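Local coordinates for protein Aster-A (Mus musculus, PDB 6GQF), which binds cholesterol and carries it by a non-vesicular route from the plasma membrane to the endoplasmic reticulum, here seen as its sterol-binding VASt (ASTER) domain, at residues A[78-83]-A[91-96]; A[142-147]-A[166-171]. All blocks are in the same frame, centred on the assembly; numbering follows the deposited sequence.

Contact 1. Residues A[78-83]-A[91-96]; sequences TLSPWS and RRVLTY. With HC3 (25-hydroxycholesterol), chain E.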
loop_
_atom_site.group_PDB
_atom_site.type_symbol
_atom_site.label_atom_id
_atom_site.label_comp_id
_atom_site.label_asym_id
_atom_site.label_seq_id
_atom_site.Cartn_x
_atom_site.Cartn_y
_atom_site.Cartn_z
ATOM N N THR A 78 -8.087 -11.456 2.704
ATOM C CA THR A 78 -7.793 -12.652 1.931
ATOM C C THR A 78 -6.611 -12.417 1.006
ATOM O O THR A 78 -6.626 -11.513 0.170
ATOM C CB THR A 78 -9.002 -13.092 1.094
ATOM O OG1 THR A 78 -10.185 -13.064 1.901
ATOM C CG2 THR A 78 -8.788 -14.481 0.564
ATOM N N LEU A 79 -5.594 -13.255 1.165
ATOM C CA LEU A 79 -4.367 -13.145 0.393
ATOM C C LEU A 79 -4.259 -14.270 -0.629
ATOM O O LEU A 79 -4.822 -15.345 -0.436
ATOM C CB LEU A 79 -3.155 -13.175 1.328
ATOM C CG LEU A 79 -2.258 -11.937 1.361
ATOM C CD1 LEU A 79 -1.786 -11.566 -0.044
ATOM C CD2 LEU A 79 -2.967 -10.771 2.039
ATOM N N SER A 80 -3.536 -14.016 -1.715
ATOM C CA SER A 80 -3.221 -15.055 -2.686
ATOM C C SER A 80 -1.710 -15.234 -2.768
ATOM O O SER A 80 -0.955 -14.291 -2.522
ATOM C CB SER A 80 -3.781 -14.710 -4.064
ATOM O OG SER A 80 -2.915 -13.831 -4.761
ATOM N N PRO A 81 -1.260 -16.450 -3.107
ATOM C CA PRO A 81 0.176 -16.636 -3.312
ATOM C C PRO A 81 0.639 -15.882 -4.555
ATOM O O PRO A 81 -0.192 -15.538 -5.397
ATOM C CB PRO A 81 0.314 -18.154 -3.479
ATOM C CG PRO A 81 -1.014 -18.603 -3.976
ATOM C CD PRO A 81 -2.023 -17.689 -3.343
ATOM N N TRP A 82 1.935 -15.608 -4.657
ATOM C CA TRP A 82 2.479 -14.958 -5.843
ATOM C C TRP A 82 2.396 -15.876 -7.054
ATOM O O TRP A 82 2.575 -17.087 -6.941
ATOM C CB TRP A 82 3.930 -14.535 -5.609
ATOM C CG TRP A 82 4.065 -13.466 -4.578
ATOM C CD1 TRP A 82 4.307 -13.639 -3.249
ATOM C CD2 TRP A 82 3.953 -12.053 -4.785
ATOM N NE1 TRP A 82 4.357 -12.422 -2.615
ATOM C CE2 TRP A 82 4.143 -11.434 -3.537
ATOM C CE3 TRP A 82 3.711 -11.255 -5.907
ATOM C CZ2 TRP A 82 4.099 -10.050 -3.378
ATOM C CZ3 TRP A 82 3.670 -9.884 -5.747
ATOM C CH2 TRP A 82 3.863 -9.296 -4.491
ATOM N N SER A 83 2.117 -15.290 -8.212
ATOM C CA SER A 83 2.162 -16.029 -9.461
ATOM C C SER A 83 3.608 -16.453 -9.709
ATOM O O SER A 83 4.518 -16.003 -9.011
ATOM C CB SER A 83 1.621 -15.185 -10.621
ATOM O OG SER A 83 2.440 -14.054 -10.867
ATOM N N ARG A 91 3.027 -11.622 -9.448
ATOM C CA ARG A 91 1.805 -10.884 -9.127
ATOM C C ARG A 91 0.946 -11.631 -8.121
ATOM O O ARG A 91 0.839 -12.854 -8.160
ATOM C CB ARG A 91 0.976 -10.604 -10.389
ATOM C CG ARG A 91 1.704 -9.788 -11.448
ATOM C CD ARG A 91 0.857 -9.557 -12.697
ATOM N NE ARG A 91 -0.269 -8.654 -12.446
ATOM C CZ ARG A 91 -1.559 -8.964 -12.580
ATOM N NH1 ARG A 91 -1.951 -10.174 -12.974
ATOM N NH2 ARG A 91 -2.473 -8.041 -12.320
ATOM N N ARG A 92 0.344 -10.878 -7.212
ATOM C CA ARG A 92 -0.682 -11.410 -6.330
ATOM C C ARG A 92 -1.797 -10.387 -6.221
ATOM O O ARG A 92 -1.677 -9.266 -6.723
ATOM C CB ARG A 92 -0.119 -11.752 -4.944
ATOM C CG ARG A 92 0.360 -10.558 -4.124
ATOM C CD ARG A 92 0.713 -10.958 -2.693
ATOM N NE ARG A 92 1.110 -9.801 -1.892
ATOM C CZ ARG A 92 1.341 -9.831 -0.581
ATOM N NH1 ARG A 92 1.219 -10.962 0.099
ATOM N NH2 ARG A 92 1.694 -8.724 0.058
ATOM N N VAL A 93 -2.883 -10.787 -5.573
ATOM C CA VAL A 93 -4.010 -9.901 -5.333
ATOM C C VAL A 93 -4.498 -10.053 -3.898
ATOM O O VAL A 93 -4.466 -11.147 -3.331
ATOM C CB VAL A 93 -5.177 -10.175 -6.309
ATOM C CG1 VAL A 93 -4.871 -9.598 -7.679
ATOM C CG2 VAL A 93 -5.470 -11.671 -6.407
ATOM N N LEU A 94 -4.931 -8.938 -3.319
ATOM C CA LEU A 94 -5.450 -8.904 -1.956
ATOM C C LEU A 94 -6.860 -8.351 -1.972
ATOM O O LEU A 94 -7.238 -7.621 -2.888
ATOM C CB LEU A 94 -4.575 -8.036 -1.043
ATOM C CG LEU A 94 -3.088 -8.375 -0.916
ATOM C CD1 LEU A 94 -2.270 -7.921 -2.129
ATOM C CD2 LEU A 94 -2.540 -7.766 0.363
ATOM N N THR A 95 -7.636 -8.692 -0.953
ATOM C CA THR A 95 -8.909 -8.037 -0.744
ATOM C C THR A 95 -9.172 -7.943 0.744
ATOM O O THR A 95 -8.766 -8.818 1.509
ATOM C CB THR A 95 -10.068 -8.773 -1.442
ATOM O OG1 THR A 95 -11.292 -8.075 -1.189
ATOM C CG2 THR A 95 -10.189 -10.210 -0.946
ATOM N N TYR A 96 -9.830 -6.867 1.156
ATOM C CA TYR A 96 -10.192 -6.693 2.552
ATOM C C TYR A 96 -11.191 -5.564 2.695
ATOM O O TYR A 96 -11.258 -4.665 1.852
ATOM C CB TYR A 96 -8.954 -6.422 3.412
ATOM C CG TYR A 96 -7.928 -5.537 2.753
ATOM C CD1 TYR A 96 -8.165 -4.183 2.561
ATOM C CD2 TYR A 96 -6.721 -6.059 2.321
ATOM C CE1 TYR A 96 -7.227 -3.376 1.949
ATOM C CE2 TYR A 96 -5.778 -5.265 1.712
ATOM C CZ TYR A 96 -6.033 -3.923 1.529
ATOM O OH TYR A 96 -5.088 -3.131 0.921
HETATM C C18 HC3 E . -8.125 6.055 1.942
HETATM C C13 HC3 E . -8.824 5.071 0.996
HETATM C C12 HC3 E . -9.110 3.933 1.808
HETATM C C11 HC3 E . -7.773 3.123 2.291
HETATM C C9 HC3 E . -6.850 2.758 1.133
HETATM C C10 HC3 E . -5.523 1.950 1.610
HETATM C C19 HC3 E . -4.986 2.625 2.850
HETATM C C1 HC3 E . -5.910 0.526 2.005
HETATM C C2 HC3 E . -4.711 -0.307 2.393
HETATM C C3 HC3 E . -3.660 -0.341 1.330
HETATM O O1 HC3 E . -2.508 -1.038 1.805
HETATM C C4 HC3 E . -3.238 1.062 0.903
HETATM C C5 HC3 E . -4.459 1.920 0.584
HETATM C C6 HC3 E . -4.319 3.189 -0.463
HETATM C C7 HC3 E . -5.585 3.783 -0.951
HETATM C C8 HC3 E . -6.537 4.021 0.337
HETATM C C14 HC3 E . -7.811 4.689 -0.114
HETATM C C15 HC3 E . -7.726 5.979 -1.079
HETATM C C16 HC3 E . -9.266 6.716 -0.874
HETATM C C17 HC3 E . -10.016 5.900 0.197
HETATM C C20 HC3 E . -10.870 6.654 1.099
HETATM C C21 HC3 E . -12.068 5.734 1.481
HETATM C C22 HC3 E . -11.394 8.046 0.603
HETATM C C23 HC3 E . -12.874 8.142 0.327
HETATM C C24 HC3 E . -13.057 9.456 -0.396
HETATM C C25 HC3 E . -14.498 9.896 -0.324
HETATM C C26 HC3 E . -14.635 11.131 -1.180
HETATM C C27 HC3 E . -15.393 8.797 -0.862
HETATM O O2 HC3 E . -14.828 10.200 1.011
#
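T78 and T95 form an antiparallel, hydrogen-bonded pair at the edge of the VASt-domain sheet, where 78-83 and 91-96 run in nearly opposite directions as the two sides of a hairpin. T78 N gives a bond to T95 O (3.0 Å), and T95 N returns one to T78 O. Beyond this pair serine side chains join in. V93 N points almost straight at S80 OG (3.2 Å), which itself donates to P81 O, and R91 N bonds to S83 OG while S83 N reaches R91 O (2.8 Å). Both serines direct CB at the other strand, and chi1 of 83° in S80 and 65° in S83 keeps OG at the N-H across the gap. R92 runs extended across the indole of W82: CG lies 3.6 Å from the centroid of the six-membered ring, nearly on its normal, a CH-pi contact, and the guanidinium plane is tilted only 15° from the ring. L79 packs its CD2 on L94 CD2 (3.5 Å). The chemistry implies a hairpin in which two hydroxyls accept V93 N and R91 N beside the remaining backbone bonds, where the regular ladder gives way; F59 O fixes the indole through NE1, and R92 NH2 bonds to the amide oxygen of Q115 on strand 108-119.

Contact 2. Residues A[142-147]-A[166-171]; sequences DYFYTA and SEIRYR. With HC3 (25-hydroxycholesterol), chain E.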
loop_
_atom_site.group_PDB
_atom_site.type_symbol
_atom_site.label_atom_id
_atom_site.label_comp_id
_atom_site.label_asym_id
_atom_site.label_seq_id
_atom_site.Cartn_x
_atom_site.Cartn_y
_atom_site.Cartn_z
ATOM N N ASP A 142 -15.919 5.361 -9.070
ATOM C CA ASP A 142 -15.651 5.282 -10.499
ATOM C C ASP A 142 -14.661 6.341 -10.940
ATOM O O ASP A 142 -13.945 6.161 -11.923
ATOM C CB ASP A 142 -16.944 5.443 -11.301
ATOM C CG ASP A 142 -17.743 4.160 -11.395
ATOM O OD1 ASP A 142 -17.207 3.083 -11.048
ATOM O OD2 ASP A 142 -18.910 4.234 -11.834
ATOM N N TYR A 143 -14.632 7.454 -10.217
ATOM C CA TYR A 143 -13.821 8.593 -10.626
ATOM C C TYR A 143 -12.317 8.328 -10.551
ATOM O O TYR A 143 -11.564 8.798 -11.404
ATOM C CB TYR A 143 -14.161 9.815 -9.769
ATOM C CG TYR A 143 -15.401 10.546 -10.217
ATOM C CD1 TYR A 143 -16.661 10.108 -9.840
ATOM C CD2 TYR A 143 -15.311 11.676 -11.018
ATOM C CE1 TYR A 143 -17.794 10.774 -10.247
ATOM C CE2 TYR A 143 -16.441 12.348 -11.430
ATOM C CZ TYR A 143 -17.682 11.893 -11.040
ATOM O OH TYR A 143 -18.820 12.554 -11.444
ATOM N N PHE A 144 -11.883 7.577 -9.544
ATOM C CA PHE A 144 -10.461 7.474 -9.238
ATOM C C PHE A 144 -10.064 6.134 -8.643
ATOM O O PHE A 144 -10.906 5.360 -8.196
ATOM C CB PHE A 144 -10.051 8.587 -8.263
ATOM C CG PHE A 144 -10.464 8.325 -6.831
ATOM C CD1 PHE A 144 -11.789 8.457 -6.437
ATOM C CD2 PHE A 144 -9.528 7.942 -5.882
ATOM C CE1 PHE A 144 -12.171 8.211 -5.124
ATOM C CE2 PHE A 144 -9.906 7.697 -4.572
ATOM C CZ PHE A 144 -11.229 7.832 -4.195
ATOM N N TYR A 145 -8.762 5.880 -8.658
ATOM C CA TYR A 145 -8.146 4.796 -7.904
ATOM C C TYR A 145 -6.737 5.287 -7.566
ATOM O O TYR A 145 -6.353 6.372 -8.001
ATOM C CB TYR A 145 -8.145 3.479 -8.697
ATOM C CG TYR A 145 -7.207 3.432 -9.888
ATOM C CD1 TYR A 145 -7.548 4.027 -11.095
ATOM C CD2 TYR A 145 -5.988 2.774 -9.805
ATOM C CE1 TYR A 145 -6.693 3.979 -12.182
ATOM C CE2 TYR A 145 -5.127 2.723 -10.884
ATOM C CZ TYR A 145 -5.483 3.323 -12.069
ATOM O OH TYR A 145 -4.620 3.265 -13.139
ATOM N N THR A 146 -5.979 4.526 -6.778
ATOM C CA THR A 146 -4.665 4.986 -6.313
ATOM C C THR A 146 -3.565 3.973 -6.608
ATOM O O THR A 146 -3.818 2.769 -6.669
ATOM C CB THR A 146 -4.669 5.297 -4.788
ATOM O OG1 THR A 146 -4.884 4.096 -4.031
ATOM C CG2 THR A 146 -5.745 6.315 -4.458
ATOM N N ALA A 147 -2.349 4.489 -6.795
ATOM C CA ALA A 147 -1.165 3.671 -7.049
ATOM C C ALA A 147 -0.086 3.945 -6.003
ATOM O O ALA A 147 0.047 5.067 -5.511
ATOM C CB ALA A 147 -0.625 3.936 -8.443
ATOM N N SER A 166 3.295 7.442 -3.453
ATOM C CA SER A 166 1.942 7.155 -3.910
ATOM C C SER A 166 1.480 8.219 -4.889
ATOM O O SER A 166 2.147 9.234 -5.073
ATOM C CB SER A 166 0.988 7.074 -2.722
ATOM O OG SER A 166 1.501 6.149 -1.771
ATOM N N GLU A 167 0.345 7.970 -5.531
ATOM C CA GLU A 167 -0.277 8.971 -6.381
ATOM C C GLU A 167 -1.743 8.619 -6.613
ATOM O O GLU A 167 -2.137 7.457 -6.528
ATOM C CB GLU A 167 0.475 9.105 -7.713
ATOM C CG GLU A 167 0.268 7.966 -8.696
ATOM C CD GLU A 167 1.079 8.148 -9.975
ATOM O OE1 GLU A 167 1.843 9.134 -10.061
ATOM O OE2 GLU A 167 0.952 7.307 -10.896
ATOM N N ILE A 168 -2.542 9.645 -6.885
ATOM C CA ILE A 168 -3.956 9.482 -7.193
ATOM C C ILE A 168 -4.153 9.524 -8.701
ATOM O O ILE A 168 -3.608 10.394 -9.379
ATOM C CB ILE A 168 -4.812 10.578 -6.518
ATOM C CG1 ILE A 168 -4.723 10.455 -4.995
ATOM C CG2 ILE A 168 -6.266 10.480 -6.952
ATOM C CD1 ILE A 168 -5.121 11.700 -4.266
ATOM N N ARG A 169 -4.937 8.580 -9.211
ATOM C CA ARG A 169 -5.185 8.448 -10.644
ATOM C C ARG A 169 -6.678 8.544 -10.958
ATOM O O ARG A 169 -7.477 7.739 -10.483
ATOM C CB ARG A 169 -4.629 7.121 -11.159
ATOM C CG ARG A 169 -3.118 7.039 -11.139
ATOM C CD ARG A 169 -2.623 5.737 -11.738
ATOM N NE ARG A 169 -1.166 5.669 -11.716
ATOM C CZ ARG A 169 -0.462 4.555 -11.880
ATOM N NH1 ARG A 169 -1.074 3.391 -12.076
ATOM N NH2 ARG A 169 0.862 4.605 -11.841
ATOM N N TYR A 170 -7.034 9.534 -11.771
ATOM C CA TYR A 170 -8.422 9.803 -12.125
ATOM C C TYR A 170 -8.813 9.226 -13.488
ATOM O O TYR A 170 -8.232 9.584 -14.510
ATOM C CB TYR A 170 -8.664 11.314 -12.118
ATOM C CG TYR A 170 -8.514 11.933 -10.751
ATOM C CD1 TYR A 170 -9.589 11.985 -9.871
ATOM C CD2 TYR A 170 -7.298 12.450 -10.329
ATOM C CE1 TYR A 170 -9.458 12.545 -8.613
ATOM C CE2 TYR A 170 -7.156 13.014 -9.073
ATOM C CZ TYR A 170 -8.240 13.057 -8.220
ATOM O OH TYR A 170 -8.106 13.615 -6.970
ATOM N N ARG A 171 -9.806 8.342 -13.501
ATOM C CA ARG A 171 -10.355 7.836 -14.754
ATOM C C ARG A 171 -11.114 8.940 -15.478
ATOM O O ARG A 171 -11.158 8.979 -16.705
ATOM C CB ARG A 171 -11.278 6.648 -14.502
ATOM C CG ARG A 171 -10.654 5.537 -13.690
ATOM C CD ARG A 171 -11.558 4.332 -13.684
ATOM N NE ARG A 171 -11.003 3.227 -12.913
ATOM C CZ ARG A 171 -11.220 3.024 -11.618
ATOM N NH1 ARG A 171 -11.983 3.853 -10.918
ATOM N NH2 ARG A 171 -10.665 1.980 -11.022
HETATM C C18 HC3 E . -8.125 6.055 1.942
HETATM C C13 HC3 E . -8.824 5.071 0.996
HETATM C C12 HC3 E . -9.110 3.933 1.808
HETATM C C11 HC3 E . -7.773 3.123 2.291
HETATM C C9 HC3 E . -6.850 2.758 1.133
HETATM C C10 HC3 E . -5.523 1.950 1.610
HETATM C C19 HC3 E . -4.986 2.625 2.850
HETATM C C1 HC3 E . -5.910 0.526 2.005
HETATM C C2 HC3 E . -4.711 -0.307 2.393
HETATM C C3 HC3 E . -3.660 -0.341 1.330
HETATM O O1 HC3 E . -2.508 -1.038 1.805
HETATM C C4 HC3 E . -3.238 1.062 0.903
HETATM C C5 HC3 E . -4.459 1.920 0.584
HETATM C C6 HC3 E . -4.319 3.189 -0.463
HETATM C C7 HC3 E . -5.585 3.783 -0.951
HETATM C C8 HC3 E . -6.537 4.021 0.337
HETATM C C14 HC3 E . -7.811 4.689 -0.114
HETATM C C15 HC3 E . -7.726 5.979 -1.079
HETATM C C16 HC3 E . -9.266 6.716 -0.874
HETATM C C17 HC3 E . -10.016 5.900 0.197
HETATM C C20 HC3 E . -10.870 6.654 1.099
HETATM C C21 HC3 E . -12.068 5.734 1.481
HETATM C C22 HC3 E . -11.394 8.046 0.603
HETATM C C23 HC3 E . -12.874 8.142 0.327
HETATM C C24 HC3 E . -13.057 9.456 -0.396
HETATM C C25 HC3 E . -14.498 9.896 -0.324
HETATM C C26 HC3 E . -14.635 11.131 -1.180
HETATM C C27 HC3 E . -15.393 8.797 -0.862
HETATM O O2 HC3 E . -14.828 10.200 1.011
#
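Y145 and R169 face each other as a hydrogen-bonded pair in an antiparallel beta hairpin, part of the curved sheet that, with the long helix 176-202, makes the Bet v 1-like (StAR-related) fold of this VASt domain. Y145 N to R169 O and R169 N to Y145 O close one ring of bonds; A147 and E167 close the next. R169 can be followed outward. Its CB stands over the face of the Y145 ring, 4.1 Å from the centroid, a CH-pi contact offset toward the rim. With chi2 -177° and chi3 180° the chain runs straight, carrying CD past the phenol oxygen, 3.5 Å from Y145 OH, and the guanidinium comes to rest over the methyl of A147, with CZ 3.5 Å from A147 CB. Ring and guanidinium planes are nearly perpendicular (81°). At the tip, NH1 lies beside the phenol, 3.7 Å from Y145 OH, while NE and NH2 both grip E167 OE2, a side-on salt bridge within one strand, with NE at 2.8 Å; this should hold the guanidinium flat above A147. E167 OE1 bonds to S38 OG.

The opposite face of the sheet looks into the pocket. F144 swings its ring away from strand 166-170 and presents the ring edge to the sterol at C16. T146 OG1, bonded to H148 NE2, lies near sterol C7. At the hairpin's open end the R171 guanidinium lies with one face against Y145 CD1, while its NH1 donates to D142 O (3.2 Å) from well above the carbonyl plane.

Contact 1 and contact 2 lie in one antiparallel sheet, with centres 20 Å apart and nearest atoms about 9 Å apart, so they do not touch. Strands 108-119 and 127-136 stand between strand 90-99 of contact 1 and strand 144-156 of contact 2. The 25-hydroxycholesterol links them: Y96, at the end of 91-96, sits by the hydroxyl-bearing ring with OH near sterol C3, whereas 142-147 supplies F144 and T146 farther along the rings. Y96 OH also bonds to E113 OE1. Contact 1 is mostly a surface hairpin that reaches the pocket through this one tyrosine; in contact 2 F144 and T146 meet the ligand, while I168 and Y170 on the same face turn to helix 176-202.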